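Local coordinates for protein sortase (PDB 5UTT) that probably acts as a transpeptidase that attaches surface proteins covalently to the cell wall of Actinomyces oris, its sortase domain lying in this fragment, at residues D99-S104 against I144-C149; G116-K121 against V125-P130. All blocks are in the same frame, centred on the assembly; numbering follows the deposited sequence.

Contact 1: D99-S104 against I144-C149; sequences DEIIVS and ITLTTC
The backbones of I101 and V103 are hydrogen-bonded to F112 and Y110 of strand 108-120; these bonds bind strand 100-104 into the sheet, while across the contact I101 and V103 meet I144 and L146 through methyl groups alone. No hydrogen bond spans the contact. The axes of the two strands approach to 9.5 Å at 102°, nearly perpendicular, so only a few side chains can reach across. I101 and I144 carry the contact about equally, with V103 and L146 adding less. I144 CG1 lies anti to the backbone N (chi1 -169°) and the chain stays extended beyond, which sends CD1 forward to V103 CG2 at 3.7 Å. The branch methyl takes the other partner, I144 CG2 lying 3.9 Å from I101 CG2. I101 CG2 thus sits against both ends of the isoleucine, since I144 CD1 is also 4.1 Å from it. L146 CD1 reaches the same methyl more loosely, 4.2 Å from I101 CG2. All four residues are buried, packed as the hydrophobic filling of the sortase beta-barrel between strands that are not neighbours in its sheet. I102 points the other way, and its backbone pairs with V33 of strand 28-33. Around the contact, F112 of strand 108-120, F76 of strand 74-79 and A167 of strand 161-174 touch I144, I78 of strand 74-79 and loop residue F89 touch L146, and L70 touches V103.

Contact 2: G116-K121 against V125-P130; sequences GHELVK and VEVIAP
V127, on the short 3-10 segment 125-127, turns its side chain to V120 and E118: the loop between strands 108-120 and 142-150 folds back over the end of strand 108-120, where both residues also pack on I164 of strand 161-174. The apolar part is a valine pair: V120 CG1 lies 3.8 Å from V127 CG1, and V120 CG2 is 4.0 Å from that same V127 CG1. One methyl therefore rests against both branches of V120, the two side chains passing each other in opposite directions. V127 CG1 stands anti to its own carbonyl carbon (chi1 -57°), and this branch makes every methyl contact with the strand. The second kind of contact sets a carboxylate against the same valine. The E118 side chain runs out extended beyond CG and brings E118 OE1 to 3.2 Å from V127 CG1 and 3.5 Å from V127 CB. Backbone bonds shape the turn itself: I128 N donates to V125 O at 3.0 Å and A129 N to E126 O at 3.2 Å. Beyond the two segments, V127 O accepts from H166 NE2 of strand 161-174, and Q124 bonds both K121 N and E126 OE2. Dispersion thus holds the valine pair, and E118 OE1 adds a close carboxylate-to-methyl approach, at most weakly electrostatic; because E118 also touches H166, any shift in its ionisation is uncertain.

Overall arrangement
Contact 1 lies about 3 Å from the centre of the chain and contact 2 about 13 Å from it, their own centres also about 13 Å apart. Strand 142-150 separates them: I144 and L146 serve contact 1, while T145 and T147 face the loop of contact 2. There T145 CG2 is 4.0 Å from I128 CG2, and T147 CG2 is 4.1 Å from the same I128 CG2. Strand 100-104 also pairs directly with strand 108-120, which carries segment 116-121. C149 ends the sequence TLTTC, matching the signature that holds the nucleophile in sortases; the strand shared by both neighbourhoods thus probably leads to the active site.

Contact 1: D99-S104 against I144-C149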
# COMPACT_ATOMS: atom_id res chain seq x y z
N ASP A 99 12.22 -4.52 1.70
CA ASP A 99 11.13 -5.43 1.35
C ASP A 99 10.21 -4.84 0.29
O ASP A 99 9.95 -3.63 0.25
CB ASP A 99 10.33 -5.75 2.61
CG ASP A 99 11.10 -6.60 3.59
OD1 ASP A 99 12.02 -7.35 3.17
OD2 ASP A 99 10.79 -6.56 4.78
N GLU A 100 9.66 -5.71 -0.56
CA GLU A 100 8.83 -5.25 -1.65
C GLU A 100 7.38 -5.08 -1.26
O GLU A 100 6.82 -5.94 -0.54
CB GLU A 100 8.87 -6.25 -2.80
CG GLU A 100 10.13 -6.09 -3.66
CD GLU A 100 10.24 -7.05 -4.81
OE1 GLU A 100 9.54 -8.08 -4.82
OE2 GLU A 100 11.03 -6.76 -5.76
N ILE A 101 6.78 -4.01 -1.75
CA ILE A 101 5.31 -3.82 -1.67
C ILE A 101 4.82 -3.68 -3.11
O ILE A 101 5.27 -2.78 -3.87
CB ILE A 101 4.94 -2.59 -0.82
CG1 ILE A 101 5.41 -2.80 0.64
CG2 ILE A 101 3.46 -2.28 -0.86
CD1 ILE A 101 5.08 -1.64 1.53
N ILE A 102 3.93 -4.55 -3.52
CA ILE A 102 3.61 -4.69 -4.96
C ILE A 102 2.15 -4.42 -5.14
O ILE A 102 1.30 -5.04 -4.41
CB ILE A 102 4.00 -6.07 -5.52
CG1 ILE A 102 5.51 -6.32 -5.31
CG2 ILE A 102 3.57 -6.20 -6.99
CD1 ILE A 102 5.98 -7.69 -5.71
N VAL A 103 1.82 -3.51 -6.08
CA VAL A 103 0.44 -3.32 -6.46
C VAL A 103 0.18 -3.83 -7.86
O VAL A 103 0.87 -3.47 -8.81
CB VAL A 103 -0.08 -1.87 -6.26
CG1 VAL A 103 -1.57 -1.81 -6.55
CG2 VAL A 103 0.29 -1.38 -4.88
N SER A 104 -0.81 -4.67 -8.01
CA SER A 104 -1.20 -5.10 -9.36
C SER A 104 -2.47 -4.35 -9.80
O SER A 104 -3.48 -4.34 -9.10
CB SER A 104 -1.36 -6.61 -9.44
OG SER A 104 -2.47 -7.09 -8.73
N ILE A 144 4.37 4.70 -1.85
CA ILE A 144 3.12 4.08 -1.29
C ILE A 144 3.28 4.16 0.23
O ILE A 144 4.39 4.07 0.74
CB ILE A 144 2.84 2.65 -1.81
CG1 ILE A 144 1.41 2.15 -1.41
CG2 ILE A 144 3.83 1.61 -1.29
CD1 ILE A 144 0.98 0.84 -2.01
N THR A 145 2.15 4.30 0.94
CA THR A 145 2.18 4.34 2.36
C THR A 145 1.09 3.39 2.82
O THR A 145 -0.03 3.50 2.34
CB THR A 145 1.91 5.74 2.92
OG1 THR A 145 3.00 6.62 2.54
CG2 THR A 145 1.90 5.73 4.43
N LEU A 146 1.45 2.49 3.72
CA LEU A 146 0.45 1.59 4.36
C LEU A 146 0.28 2.01 5.79
O LEU A 146 1.30 2.12 6.51
CB LEU A 146 0.91 0.14 4.31
CG LEU A 146 0.51 -0.75 3.11
CD1 LEU A 146 0.98 -0.18 1.82
CD2 LEU A 146 1.05 -2.17 3.28
N THR A 147 -0.98 2.10 6.24
CA THR A 147 -1.31 2.49 7.60
C THR A 147 -2.23 1.49 8.25
O THR A 147 -3.12 0.96 7.60
CB THR A 147 -1.95 3.93 7.72
OG1 THR A 147 -3.34 3.97 7.36
CG2 THR A 147 -1.25 4.93 6.78
N THR A 148 -2.01 1.29 9.52
CA THR A 148 -2.91 0.45 10.33
C THR A 148 -2.74 0.79 11.81
O THR A 148 -1.89 1.57 12.19
CB THR A 148 -2.62 -1.05 10.04
OG1 THR A 148 -3.68 -1.84 10.63
CG2 THR A 148 -1.37 -1.47 10.63
N CYS A 149 -3.53 0.15 12.68
CA CYS A 149 -3.49 0.39 14.12
C CYS A 149 -2.41 -0.39 14.79
O CYS A 149 -2.07 -1.48 14.35
CB CYS A 149 -4.86 -0.00 14.74
SG CYS A 149 -6.11 1.21 14.33

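Contact 2: G116-K121 against V125-P130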
# COMPACT_ATOMS: atom_id res chain seq x y z
N GLY A 116 11.27 2.58 5.28
CA GLY A 116 11.24 2.69 6.73
C GLY A 116 9.82 2.54 7.26
O GLY A 116 8.86 2.49 6.48
N HIS A 117 9.70 2.47 8.59
CA HIS A 117 8.39 2.51 9.25
C HIS A 117 8.37 3.55 10.36
O HIS A 117 9.44 4.00 10.84
CB HIS A 117 7.99 1.13 9.79
CG HIS A 117 8.57 0.80 11.12
ND1 HIS A 117 9.82 0.26 11.28
CD2 HIS A 117 8.03 0.89 12.36
CE1 HIS A 117 10.05 0.06 12.57
NE2 HIS A 117 8.97 0.42 13.24
N GLU A 118 7.17 3.96 10.73
CA GLU A 118 6.95 4.92 11.80
C GLU A 118 5.86 4.40 12.70
O GLU A 118 4.95 3.78 12.22
CB GLU A 118 6.49 6.24 11.20
CG GLU A 118 7.57 6.89 10.38
CD GLU A 118 7.06 7.74 9.29
OE1 GLU A 118 5.83 7.76 9.03
OE2 GLU A 118 7.93 8.40 8.66
N LEU A 119 5.97 4.69 13.99
CA LEU A 119 4.85 4.61 14.92
C LEU A 119 4.45 6.03 15.34
O LEU A 119 5.29 6.76 15.92
CB LEU A 119 5.22 3.83 16.19
CG LEU A 119 4.93 2.35 16.12
CD1 LEU A 119 5.39 1.64 17.39
CD2 LEU A 119 3.44 2.10 15.89
N VAL A 120 3.22 6.40 15.05
CA VAL A 120 2.69 7.77 15.26
C VAL A 120 1.32 7.80 15.91
O VAL A 120 0.58 6.80 15.88
CB VAL A 120 2.62 8.60 13.96
CG1 VAL A 120 4.03 8.80 13.42
CG2 VAL A 120 1.76 7.96 12.90
N LYS A 121 0.97 8.97 16.44
CA LYS A 121 -0.43 9.24 16.82
C LYS A 121 -1.28 9.48 15.55
O LYS A 121 -0.78 9.97 14.52
CB LYS A 121 -0.51 10.45 17.75
CG LYS A 121 0.03 10.18 19.13
CD LYS A 121 0.27 11.49 19.89
CE LYS A 121 1.58 12.17 19.46
NZ LYS A 121 1.40 13.61 19.16
N VAL A 125 -0.77 13.43 10.56
CA VAL A 125 -1.14 13.20 9.17
C VAL A 125 0.01 13.49 8.20
O VAL A 125 -0.07 13.16 7.00
CB VAL A 125 -2.36 14.05 8.77
CG1 VAL A 125 -3.54 13.77 9.68
CG2 VAL A 125 -2.05 15.54 8.74
N GLU A 126 1.08 14.11 8.68
CA GLU A 126 2.27 14.33 7.83
C GLU A 126 2.82 12.99 7.26
O GLU A 126 3.50 12.96 6.24
CB GLU A 126 3.37 15.05 8.61
CG GLU A 126 3.98 14.23 9.75
CD GLU A 126 3.32 14.49 11.09
OE1 GLU A 126 2.20 15.07 11.16
OE2 GLU A 126 3.98 14.14 12.09
N VAL A 127 2.51 11.88 7.90
CA VAL A 127 3.03 10.59 7.41
C VAL A 127 2.46 10.24 6.02
O VAL A 127 3.01 9.40 5.31
CB VAL A 127 2.79 9.45 8.42
CG1 VAL A 127 3.42 9.80 9.77
CG2 VAL A 127 1.30 9.17 8.59
N ILE A 128 1.31 10.82 5.67
CA ILE A 128 0.66 10.59 4.36
C ILE A 128 0.69 11.84 3.45
O ILE A 128 0.02 11.90 2.45
CB ILE A 128 -0.79 10.02 4.50
CG1 ILE A 128 -1.70 10.97 5.26
CG2 ILE A 128 -0.70 8.66 5.17
CD1 ILE A 128 -3.18 10.67 5.11
N ALA A 129 1.51 12.81 3.80
CA ALA A 129 1.71 13.94 2.91
C ALA A 129 2.34 13.46 1.61
O ALA A 129 2.95 12.39 1.55
CB ALA A 129 2.58 14.98 3.59
N PRO A 130 2.28 14.29 0.55
CA PRO A 130 2.87 13.96 -0.74
C PRO A 130 4.32 13.56 -0.62
O PRO A 130 4.71 12.58 -1.23
CB PRO A 130 2.73 15.25 -1.52
CG PRO A 130 1.48 15.85 -0.98
CD PRO A 130 1.42 15.48 0.48